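Local coordinates for piwi domain-containing protein (Vanderwaltozyma polyspora, PDB 5THE) that probably binds RNA as a budding-yeast Argonaute, of which this chain is the C-terminal lobe containing the Piwi domain, at residues A74-L79 against G114-V119. Sequence-based numbering, arbitrary orientation.
Sequences AKQVNL and GVDFNV
Gln76 and Asp116 meet through their side chains where two parallel strands begin to pair. With CG anti to the backbone N (chi1 -165°) and the chain extended beyond it, Gln76 reaches across the carboxylate, and its NE2 gives Asp116 OD1 a nearly straight hydrogen bond of 3.2 Å. The acceptor lies in the amide plane, yet the donor stands above the carboxylate plane, the two planes being 57° apart. Further along, Gln76 OE1 rests 3.2 Å from Asn118 CB, and Asn78 OD1 comes within 3.0 Å of Asn118 ND2, these two side chains running alongside each other; Asn118 OD1 is hydrogen-bonded to Ser120 OG.

Three backbone bonds fix the parallel register: Val77 N to Asp116 O, Asn118 N to Val77 O at 2.7 Å, and Leu79 N to Asn118 O. On the face opposite the asparagines, Val77 CG1 lies 3.7 Å from Phe117 CE1. Leu79 crosses the same ring: CD2 sits over its face, 4.2 Å from the Phe117 centroid and 19° off the normal, a CH-pi contact. Phe106 of helix 95-111 touches both Leu79 and Phe117; this helix is the beta-alpha-beta crossover between strands 77-85 and 117-118, in a parallel sheet that also sets strand 185-191 beside 77-85, consistent with the Rossmann-like MID domain that accompanies Piwi in Argonautes.

Asp116 OD1 also forms a salt bridge with Lys111, so an alanine here would probably leave the lysine charge without this mate and the Gln76 amide freer to turn. The chemistry is thus divided, amides and a carboxylate on one flank and hydrocarbon against the helix on the other, with the Asp116 carboxylate joining Lys111, at the end of helix 95-111, to Gln76, just ahead of strand 77-85.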
# COMPACT_ATOMS: atom_id res chain seq x y z
N ALA A 74 -9.41 3.71 20.93
CA ALA A 74 -10.45 3.84 21.94
C ALA A 74 -10.12 4.93 22.95
O ALA A 74 -11.02 5.55 23.51
CB ALA A 74 -10.67 2.50 22.63
N LYS A 75 -8.83 5.19 23.16
CA LYS A 75 -8.35 6.19 24.10
C LYS A 75 -7.75 7.37 23.34
O LYS A 75 -7.19 7.20 22.25
CB LYS A 75 -7.29 5.58 25.01
CG LYS A 75 -7.77 4.37 25.76
CD LYS A 75 -8.35 4.82 27.10
CE LYS A 75 -7.28 5.27 28.11
NZ LYS A 75 -7.72 6.47 28.92
N GLN A 76 -7.81 8.55 23.95
CA GLN A 76 -7.13 9.71 23.41
C GLN A 76 -5.63 9.43 23.27
O GLN A 76 -5.02 8.83 24.16
CB GLN A 76 -7.35 10.92 24.30
CG GLN A 76 -6.98 12.21 23.62
CD GLN A 76 -7.15 13.40 24.52
OE1 GLN A 76 -6.53 13.47 25.58
NE2 GLN A 76 -8.00 14.33 24.12
N VAL A 77 -5.06 9.85 22.14
CA VAL A 77 -3.64 9.67 21.85
C VAL A 77 -2.95 11.02 21.99
O VAL A 77 -3.49 12.05 21.57
CB VAL A 77 -3.44 9.10 20.43
CG1 VAL A 77 -1.97 8.92 20.12
CG2 VAL A 77 -4.21 7.77 20.27
N ASN A 78 -1.76 11.02 22.58
CA ASN A 78 -0.97 12.24 22.64
C ASN A 78 -0.26 12.45 21.31
O ASN A 78 0.34 11.52 20.75
CB ASN A 78 0.06 12.18 23.76
CG ASN A 78 -0.58 12.04 25.13
OD1 ASN A 78 -1.37 12.88 25.53
ND2 ASN A 78 -0.26 10.97 25.83
N LEU A 79 -0.30 13.68 20.81
CA LEU A 79 0.30 14.04 19.53
C LEU A 79 1.35 15.11 19.80
O LEU A 79 1.02 16.22 20.19
CB LEU A 79 -0.76 14.55 18.54
CG LEU A 79 -0.26 14.91 17.14
CD1 LEU A 79 0.29 13.68 16.46
CD2 LEU A 79 -1.36 15.52 16.29
N GLY A 114 -13.20 10.68 14.06
CA GLY A 114 -13.13 9.69 15.12
C GLY A 114 -11.78 9.56 15.79
O GLY A 114 -11.62 8.70 16.67
N VAL A 115 -10.79 10.36 15.40
CA VAL A 115 -9.45 10.28 15.97
C VAL A 115 -9.31 11.41 16.97
O VAL A 115 -9.41 12.59 16.62
CB VAL A 115 -8.37 10.38 14.88
CG1 VAL A 115 -7.01 10.18 15.50
CG2 VAL A 115 -8.66 9.37 13.78
N ASP A 116 -9.06 11.05 18.22
CA ASP A 116 -9.00 11.99 19.33
C ASP A 116 -7.54 12.13 19.74
O ASP A 116 -6.95 11.20 20.32
CB ASP A 116 -9.89 11.49 20.48
CG ASP A 116 -9.91 12.45 21.66
OD1 ASP A 116 -9.64 13.65 21.48
OD2 ASP A 116 -10.23 11.97 22.78
N PHE A 117 -6.94 13.26 19.41
CA PHE A 117 -5.57 13.57 19.78
C PHE A 117 -5.54 14.61 20.89
O PHE A 117 -6.38 15.52 20.94
CB PHE A 117 -4.75 14.12 18.60
CG PHE A 117 -4.24 13.07 17.67
CD1 PHE A 117 -3.37 12.09 18.12
CD2 PHE A 117 -4.61 13.06 16.35
CE1 PHE A 117 -2.89 11.12 17.27
CE2 PHE A 117 -4.14 12.10 15.48
CZ PHE A 117 -3.29 11.12 15.94
N ASN A 118 -4.56 14.48 21.77
CA ASN A 118 -4.21 15.49 22.75
C ASN A 118 -2.95 16.18 22.23
O ASN A 118 -1.91 15.53 22.08
CB ASN A 118 -3.99 14.83 24.12
CG ASN A 118 -3.42 15.77 25.18
OD1 ASN A 118 -3.28 16.98 24.97
ND2 ASN A 118 -3.10 15.21 26.33
N VAL A 119 -3.05 17.47 21.91
CA VAL A 119 -1.93 18.20 21.32
C VAL A 119 -1.43 19.26 22.29
O VAL A 119 -0.90 20.30 21.87
CB VAL A 119 -2.30 18.86 19.97
CG1 VAL A 119 -2.66 17.81 18.93
CG2 VAL A 119 -3.45 19.83 20.16